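Local coordinates for protein putative Zn-dependent exopeptidase (PDB 3GUX) that probably removes amino-terminal residues from peptides as a zinc-dependent aminopeptidase of the M28 family, at residues 210-215 / 266-271; 236-241 / 303-308. All coordinates share one frame; numbering follows the deposited sequence.

Contact 1: 210-215 / 266-271; sequences ATFYYE and VDIINY
At the edge of the mixed sheet, the outermost strand 265-269 runs out beside the weakly bonded strand 212-214, and T211 meets N270 and Y271. T211 N gives a bond to N270 OD1 at 2.9 Å, its donor tilted 19° from the carbonyl plane. Y271 N binds T211 O at 3.0 Å, while T211 OG1 makes a weak bond to Y271 O. N270 can offer its oxygen because CG lies anti to the backbone N (chi1 -176°), carrying the amide to T211. Beyond this end the strands, 145° apart in direction, splay and are bridged by water: one accepts from Y213 N and probably donates to I269 O; a second accepts from I269 N and probably donates to Y213 O and D267 O; a third links E215 N to D267 O. This water-bridged seam flanks the outer strand of the M28 phosphorylase/hydrolase-like fold. Y271 directs its edge at the face of Y213, the centroids 5.3 Å apart. I268 CG2 sits over one face of the F212 ring, 4.0 Å from its centroid, with N270 N at the edge. E215 CB is 3.9 Å from D267 O; OE1 takes S218 N and H254 NE2, OE2 takes Y217 N and T250 N.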
ATOM      1  N   ALA A 210       2.327  15.784  -7.137  1.00 20.11           N
ATOM      2  CA  ALA A 210       1.552  14.663  -7.629  1.00 17.67           C
ATOM      3  C   ALA A 210       0.081  15.018  -7.493  1.00 17.18           C
ATOM      4  O   ALA A 210      -0.293  15.863  -6.681  1.00 17.10           O
ATOM      5  CB  ALA A 210       1.867  13.401  -6.852  1.00 13.30           C
ATOM      6  N   THR A 211      -0.733  14.413  -8.350  1.00 16.33           N
ATOM      7  CA  THR A 211      -2.168  14.617  -8.328  1.00 16.99           C
ATOM      8  C   THR A 211      -2.836  13.251  -8.411  1.00 16.92           C
ATOM      9  O   THR A 211      -2.657  12.507  -9.378  1.00 17.51           O
ATOM     10  CB  THR A 211      -2.648  15.592  -9.427  1.00 18.40           C
ATOM     11  OG1 THR A 211      -2.173  15.151 -10.697  1.00 13.68           O
ATOM     12  CG2 THR A 211      -2.131  17.020  -9.123  1.00 12.84           C
ATOM     13  N   PHE A 212      -3.545  12.919  -7.332  1.00 15.14           N
ATOM     14  CA  PHE A 212      -4.263  11.670  -7.191  1.00 13.51           C
ATOM     15  C   PHE A 212      -5.716  11.934  -7.557  1.00 13.95           C
ATOM     16  O   PHE A 212      -6.439  12.630  -6.859  1.00 14.06           O
ATOM     17  CB  PHE A 212      -4.100  11.125  -5.776  1.00 13.14           C
ATOM     18  CG  PHE A 212      -2.675  11.171  -5.304  1.00 12.33           C
ATOM     19  CD1 PHE A 212      -1.721  10.374  -5.911  1.00 12.26           C
ATOM     20  CD2 PHE A 212      -2.288  12.050  -4.289  1.00 12.97           C
ATOM     21  CE1 PHE A 212      -0.381  10.439  -5.522  1.00 14.54           C
ATOM     22  CE2 PHE A 212      -0.963  12.136  -3.894  1.00 10.66           C
ATOM     23  CZ  PHE A 212      -0.010  11.325  -4.500  1.00 13.68           C
ATOM     24  N   TYR A 213      -6.098  11.434  -8.720  1.00 13.54           N
ATOM     25  CA  TYR A 213      -7.440  11.589  -9.230  1.00 14.81           C
ATOM     26  C   TYR A 213      -8.284  10.398  -8.793  1.00 15.19           C
ATOM     27  O   TYR A 213      -7.728   9.388  -8.315  1.00 15.54           O
ATOM     28  CB  TYR A 213      -7.399  11.699 -10.767  1.00 16.64           C
ATOM     29  CG  TYR A 213      -7.104  13.087 -11.274  1.00 17.45           C
ATOM     30  CD1 TYR A 213      -5.863  13.656 -11.091  1.00 21.58           C
ATOM     31  CD2 TYR A 213      -8.080  13.834 -11.940  1.00 23.54           C
ATOM     32  CE1 TYR A 213      -5.592  14.921 -11.538  1.00 21.79           C
ATOM     33  CE2 TYR A 213      -7.805  15.110 -12.401  1.00 27.28           C
ATOM     34  CZ  TYR A 213      -6.547  15.639 -12.186  1.00 28.66           C
ATOM     35  OH  TYR A 213      -6.221  16.900 -12.608  1.00 37.72           O
ATOM     36  N   TYR A 214      -9.614  10.510  -8.946  1.00 14.13           N
ATOM     37  CA  TYR A 214     -10.469   9.353  -8.711  1.00 12.64           C
ATOM     38  C   TYR A 214     -10.087   8.365  -9.795  1.00 14.75           C
ATOM     39  O   TYR A 214     -10.308   8.627 -10.981  1.00 14.94           O
ATOM     40  CB  TYR A 214     -11.961   9.650  -8.802  1.00 15.44           C
ATOM     41  CG  TYR A 214     -12.555  10.535  -7.731  1.00  9.99           C
ATOM     42  CD1 TYR A 214     -12.153  10.452  -6.399  1.00 11.75           C
ATOM     43  CD2 TYR A 214     -13.609  11.371  -8.041  1.00 12.41           C
ATOM     44  CE1 TYR A 214     -12.727  11.253  -5.434  1.00 16.02           C
ATOM     45  CE2 TYR A 214     -14.200  12.146  -7.086  1.00 11.71           C
ATOM     46  CZ  TYR A 214     -13.759  12.092  -5.787  1.00 15.15           C
ATOM     47  OH  TYR A 214     -14.370  12.876  -4.849  1.00 12.18           O
ATOM     48  N   GLU A 215      -9.448   7.267  -9.389  1.00 15.44           N
ATOM     49  CA  GLU A 215      -9.024   6.233 -10.323  1.00 13.85           C
ATOM     50  C   GLU A 215     -10.246   5.442 -10.759  1.00 15.34           C
ATOM     51  O   GLU A 215     -11.129   5.129  -9.924  1.00 13.09           O
ATOM     52  CB  GLU A 215      -7.945   5.360  -9.679  1.00 16.92           C
ATOM     53  CG  GLU A 215      -7.347   4.299 -10.605  1.00 13.20           C
ATOM     54  CD  GLU A 215      -8.209   3.048 -10.698  1.00 16.12           C
ATOM     55  OE1 GLU A 215      -8.793   2.637  -9.673  1.00 12.88           O
ATOM     56  OE2 GLU A 215      -8.299   2.464 -11.788  1.00 17.69           O
ATOM     57  N   VAL A 266      -9.239   0.986  -2.849  1.00 10.83           N
ATOM     58  CA  VAL A 266      -8.989   2.273  -3.482  1.00 10.08           C
ATOM     59  C   VAL A 266      -7.533   2.414  -3.870  1.00 10.49           C
ATOM     60  O   VAL A 266      -6.655   2.272  -3.027  1.00 14.54           O
ATOM     61  CB  VAL A 266      -9.389   3.462  -2.518  1.00  8.24           C
ATOM     62  CG1 VAL A 266      -9.175   4.786  -3.172  1.00  4.80           C
ATOM     63  CG2 VAL A 266     -10.863   3.360  -2.074  1.00 10.15           C
ATOM     64  N   ASP A 267      -7.273   2.726  -5.134  1.00  9.16           N
ATOM     65  CA  ASP A 267      -5.921   3.002  -5.584  1.00 12.26           C
ATOM     66  C   ASP A 267      -5.625   4.520  -5.507  1.00 12.80           C
ATOM     67  O   ASP A 267      -6.332   5.321  -6.143  1.00 12.10           O
ATOM     68  CB  ASP A 267      -5.741   2.472  -7.013  1.00 14.30           C
ATOM     69  CG  ASP A 267      -4.284   2.380  -7.445  1.00 13.30           C
ATOM     70  OD1 ASP A 267      -3.346   2.639  -6.627  1.00 15.47           O
ATOM     71  OD2 ASP A 267      -4.067   2.035  -8.627  1.00 16.05           O
ATOM     72  N   ILE A 268      -4.628   4.907  -4.691  1.00 12.50           N
ATOM     73  CA  ILE A 268      -4.122   6.280  -4.607  1.00 11.39           C
ATOM     74  C   ILE A 268      -2.876   6.218  -5.482  1.00 12.74           C
ATOM     75  O   ILE A 268      -1.872   5.653  -5.049  1.00  9.20           O
ATOM     76  CB  ILE A 268      -3.767   6.734  -3.159  1.00 14.00           C
ATOM     77  CG1 ILE A 268      -4.988   6.552  -2.225  1.00 13.36           C
ATOM     78  CG2 ILE A 268      -3.213   8.164  -3.168  1.00 10.60           C
ATOM     79  CD1 ILE A 268      -4.716   6.969  -0.725  1.00 12.89           C
ATOM     80  N   ILE A 269      -2.976   6.768  -6.697  1.00 12.79           N
ATOM     81  CA  ILE A 269      -1.965   6.644  -7.742  1.00 10.26           C
ATOM     82  C   ILE A 269      -1.822   7.961  -8.505  1.00 13.77           C
ATOM     83  O   ILE A 269      -2.806   8.590  -8.855  1.00 13.35           O
ATOM     84  CB  ILE A 269      -2.289   5.460  -8.707  1.00 10.92           C
ATOM     85  CG1 ILE A 269      -1.181   5.253  -9.770  1.00 17.17           C
ATOM     86  CG2 ILE A 269      -3.701   5.617  -9.328  1.00  6.44           C
ATOM     87  CD1 ILE A 269      -1.277   3.903 -10.558  1.00 12.56           C
ATOM     88  N   ASN A 270      -0.577   8.417  -8.697  1.00 14.30           N
ATOM     89  CA  ASN A 270      -0.354   9.636  -9.434  1.00 16.26           C
ATOM     90  C   ASN A 270      -0.845   9.525 -10.892  1.00 16.68           C
ATOM     91  O   ASN A 270      -0.567   8.524 -11.560  1.00 17.13           O
ATOM     92  CB  ASN A 270       1.128  10.034  -9.395  1.00 20.00           C
ATOM     93  CG  ASN A 270       1.371  11.349 -10.087  1.00 23.45           C
ATOM     94  OD1 ASN A 270       0.639  12.331  -9.881  1.00 19.36           O
ATOM     95  ND2 ASN A 270       2.377  11.377 -10.936  1.00 28.68           N
ATOM     96  N   TYR A 271      -1.584  10.540 -11.349  1.00 16.72           N
ATOM     97  CA  TYR A 271      -2.117  10.671 -12.690  1.00 18.96           C
ATOM     98  C   TYR A 271      -1.734  12.051 -13.250  1.00 21.85           C
ATOM     99  O   TYR A 271      -2.059  13.102 -12.627  1.00 18.25           O
ATOM    100  CB  TYR A 271      -3.647  10.528 -12.646  1.00 19.74           C
ATOM    101  CG  TYR A 271      -4.305  10.737 -13.969  1.00 27.17           C
ATOM    102  CD1 TYR A 271      -4.200   9.774 -14.971  1.00 30.50           C
ATOM    103  CD2 TYR A 271      -5.059  11.890 -14.229  1.00 34.60           C
ATOM    104  CE1 TYR A 271      -4.810   9.955 -16.211  1.00 34.37           C
ATOM    105  CE2 TYR A 271      -5.670  12.074 -15.462  1.00 35.94           C
ATOM    106  CZ  TYR A 271      -5.540  11.096 -16.446  1.00 31.19           C
ATOM    107  OH  TYR A 271      -6.134  11.258 -17.673  1.00 41.15           O
TER
HETATM  108  O   HOH W   1      -5.784   7.891  -7.361  1.00 10.49           O
HETATM  109  O   HOH W   2      -5.181   8.935 -10.099  1.00 14.81           O
HETATM  110  O   HOH W   3      -8.902   6.516  -6.466  1.00 13.10           O

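Contact 2: 236-241 / 303-308; sequences LGYGKY and GQTVMD
L236, at the end of helix 223-236, pushes both methyls against the side of helix 296-311, and Y238 follows two residues later. The leucine CG stands anti to the carbonyl carbon (chi1 -65°), and the branch opens so that CD1 comes 3.7 Å from T305 CA, while CD2 lies 3.7 Å from D308 OD2. CD1 also approaches that same carboxylate oxygen, so the fork rests against the acid. Between the two contacting residues, G237 adopts positive phi in a Schellman motif that ends the helix and turns the chain toward Y238. The tyrosine ring approaches Q304 and T305 obliquely: CE2 is 3.8 Å from Q304 CB, and CD2 is 3.5 Å from T305 OG1. That hydroxyl bonds back to A301 O, which satisfies it within its own helix.

Q304 bends at chi2 (60°), bringing its amide alongside D308. Q304 NE2 donates to D308 OD2 at 3.1 Å in a nearly straight bond; it meets the syn side, 30° out of the carboxylate plane. NE2 also reaches P22 O, OE1 is held by K300 NZ and F24 N, and D308 OD1 takes A21 N. With an alanine in place of D308, Q304 NE2 would probably keep P22 O but lose its other acceptor, A21 N would lose its carboxylate partner, and a gap would open where the carboxylate met L236 CD2.

The contact joins the end of helix 223-236 and the loop after it to helix 296-311, with I229 and A233 packing on T305, the 20-24 segment along Q304 and D308, and helix 131-146 touching V306 and M307.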
ATOM      1  N   LEU A 236      -7.986  18.399   5.598  1.00 13.14           N
ATOM      2  CA  LEU A 236      -6.644  18.546   6.196  1.00 14.31           C
ATOM      3  C   LEU A 236      -5.796  19.588   5.465  1.00 12.85           C
ATOM      4  O   LEU A 236      -4.733  19.951   5.950  1.00 16.80           O
ATOM      5  CB  LEU A 236      -5.864  17.232   6.183  1.00 15.57           C
ATOM      6  CG  LEU A 236      -6.346  16.031   6.991  1.00 19.37           C
ATOM      7  CD1 LEU A 236      -5.544  14.758   6.559  1.00 15.61           C
ATOM      8  CD2 LEU A 236      -6.254  16.341   8.502  1.00 15.98           C
ATOM      9  N   GLY A 237      -6.249  20.073   4.312  1.00 12.87           N
ATOM     10  CA  GLY A 237      -5.504  21.061   3.528  1.00 11.35           C
ATOM     11  C   GLY A 237      -4.651  20.491   2.398  1.00 10.35           C
ATOM     12  O   GLY A 237      -3.834  21.197   1.829  1.00 10.20           O
ATOM     13  N   TYR A 238      -4.811  19.208   2.091  1.00 10.93           N
ATOM     14  CA  TYR A 238      -4.099  18.552   0.999  1.00 10.78           C
ATOM     15  C   TYR A 238      -4.896  18.393  -0.307  1.00 11.49           C
ATOM     16  O   TYR A 238      -4.567  17.532  -1.109  1.00 11.64           O
ATOM     17  CB  TYR A 238      -3.656  17.164   1.456  1.00 11.48           C
ATOM     18  CG  TYR A 238      -2.826  17.221   2.719  1.00  8.58           C
ATOM     19  CD1 TYR A 238      -1.674  18.010   2.802  1.00 13.49           C
ATOM     20  CD2 TYR A 238      -3.168  16.467   3.813  1.00 14.44           C
ATOM     21  CE1 TYR A 238      -0.930  18.057   3.963  1.00 17.00           C
ATOM     22  CE2 TYR A 238      -2.425  16.503   4.958  1.00 15.30           C
ATOM     23  CZ  TYR A 238      -1.321  17.299   5.041  1.00 15.11           C
ATOM     24  OH  TYR A 238      -0.612  17.278   6.201  1.00 19.88           O
ATOM     25  N   GLY A 239      -5.904  19.219  -0.529  1.00 11.55           N
ATOM     26  CA  GLY A 239      -6.740  19.168  -1.741  1.00 13.89           C
ATOM     27  C   GLY A 239      -6.002  19.331  -3.062  1.00 14.30           C
ATOM     28  O   GLY A 239      -6.484  18.845  -4.094  1.00 15.35           O
ATOM     29  N   LYS A 240      -4.868  20.040  -3.037  1.00 14.04           N
ATOM     30  CA  LYS A 240      -3.970  20.189  -4.193  1.00 14.37           C
ATOM     31  C   LYS A 240      -3.546  18.847  -4.747  1.00 12.65           C
ATOM     32  O   LYS A 240      -3.376  18.671  -5.961  1.00 11.46           O
ATOM     33  CB  LYS A 240      -2.687  20.910  -3.780  1.00 14.79           C
ATOM     34  N   TYR A 241      -3.369  17.899  -3.840  1.00 12.30           N
ATOM     35  CA  TYR A 241      -2.915  16.567  -4.174  1.00 12.18           C
ATOM     36  C   TYR A 241      -4.043  15.617  -4.518  1.00 13.63           C
ATOM     37  O   TYR A 241      -3.879  14.821  -5.411  1.00 11.71           O
ATOM     38  CB  TYR A 241      -2.109  15.987  -3.022  1.00 13.50           C
ATOM     39  CG  TYR A 241      -0.848  16.750  -2.738  1.00 10.14           C
ATOM     40  CD1 TYR A 241       0.299  16.527  -3.507  1.00  9.70           C
ATOM     41  CD2 TYR A 241      -0.798  17.686  -1.721  1.00  9.41           C
ATOM     42  CE1 TYR A 241       1.467  17.207  -3.271  1.00 17.41           C
ATOM     43  CE2 TYR A 241       0.376  18.395  -1.472  1.00 15.31           C
ATOM     44  CZ  TYR A 241       1.510  18.133  -2.242  1.00 14.62           C
ATOM     45  OH  TYR A 241       2.687  18.812  -1.998  1.00 17.34           O
ATOM     46  N   GLY A 303       0.491  10.325   3.362  1.00 11.08           N
ATOM     47  CA  GLY A 303       0.608   9.625   4.619  1.00 11.60           C
ATOM     48  C   GLY A 303      -0.349  10.165   5.660  1.00  9.85           C
ATOM     49  O   GLY A 303      -1.038   9.385   6.330  1.00 11.12           O
ATOM     50  N   GLN A 304      -0.430  11.485   5.804  1.00 13.37           N
ATOM     51  CA  GLN A 304      -1.320  12.043   6.847  1.00 10.12           C
ATOM     52  C   GLN A 304      -2.788  11.770   6.549  1.00 11.55           C
ATOM     53  O   GLN A 304      -3.594  11.532   7.487  1.00 10.65           O
ATOM     54  CB  GLN A 304      -1.128  13.556   7.012  1.00 13.65           C
ATOM     55  CG  GLN A 304      -1.693  14.095   8.345  1.00 13.53           C
ATOM     56  CD  GLN A 304      -1.011  13.436   9.521  1.00 17.29           C
ATOM     57  OE1 GLN A 304       0.214  13.502   9.622  1.00 15.54           O
ATOM     58  NE2 GLN A 304      -1.795  12.784  10.410  1.00  8.41           N
ATOM     59  N   THR A 305      -3.151  11.858   5.267  1.00 11.65           N
ATOM     60  CA  THR A 305      -4.540  11.621   4.840  1.00 10.07           C
ATOM     61  C   THR A 305      -4.902  10.182   5.179  1.00 10.86           C
ATOM     62  O   THR A 305      -5.930   9.952   5.780  1.00 12.80           O
ATOM     63  CB  THR A 305      -4.750  11.905   3.337  1.00 11.92           C
ATOM     64  OG1 THR A 305      -4.598  13.303   3.105  1.00 11.61           O
ATOM     65  CG2 THR A 305      -6.146  11.420   2.821  1.00  8.52           C
ATOM     66  N   VAL A 306      -4.013   9.231   4.865  1.00 12.01           N
ATOM     67  CA  VAL A 306      -4.277   7.827   5.180  1.00  8.95           C
ATOM     68  C   VAL A 306      -4.430   7.616   6.686  1.00  7.24           C
ATOM     69  O   VAL A 306      -5.338   6.923   7.111  1.00  8.82           O
ATOM     70  CB  VAL A 306      -3.246   6.838   4.556  1.00  7.79           C
ATOM     71  CG1 VAL A 306      -3.452   5.400   5.077  1.00  9.83           C
ATOM     72  CG2 VAL A 306      -3.397   6.817   3.055  1.00  8.92           C
HETATM   73  N   MSE A 307      -3.614   8.268   7.484  1.00  8.64           N
HETATM   74  CA  MSE A 307      -3.765   8.092   8.932  1.00 12.62           C
HETATM   75  C   MSE A 307      -5.042   8.714   9.470  1.00 11.49           C
HETATM   76  O   MSE A 307      -5.751   8.059  10.232  1.00 14.72           O
HETATM   77  CB  MSE A 307      -2.564   8.630   9.660  1.00 12.56           C
HETATM   78  CG  MSE A 307      -1.362   7.964   9.124  1.00 12.95           C
HETATM   79 SE   MSE A 307       0.018   8.066  10.317  0.75 25.37          SE
HETATM   80  CE  MSE A 307      -0.496   6.436  11.120  1.00  5.92           C
ATOM     81  N   ASP A 308      -5.378   9.928   9.051  1.00 12.15           N
ATOM     82  CA  ASP A 308      -6.622  10.557   9.540  1.00 10.99           C
ATOM     83  C   ASP A 308      -7.848   9.761   9.068  1.00 10.59           C
ATOM     84  O   ASP A 308      -8.831   9.709   9.782  1.00 10.97           O
ATOM     85  CB  ASP A 308      -6.724  12.046   9.160  1.00 11.61           C
ATOM     86  CG  ASP A 308      -5.974  12.955  10.127  1.00 10.08           C
ATOM     87  OD1 ASP A 308      -6.593  13.407  11.110  1.00 19.75           O
ATOM     88  OD2 ASP A 308      -4.790  13.252   9.895  1.00 16.27           O
TER

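Overall arrangement
Contacts 1 and 2 lie 13 Å apart between centres; their segments alternate along the chain, and the two contacts touch directly. F212 N and Y241 O, 2.7 Å apart, probably share a hydrogen bond, which ties 210-215 to the loop of 236-241. Y241 CD1 packs at 3.3 Å against A210 O. In addition, I268 CD1 of the outer strand touches V306 CG2 of helix 296-311 at 4.0 Å, so the strand of contact 1 and the helix of contact 2, consecutive in the chain, are also packed on each other. All four segments belong to the M28 peptidase region of the chain.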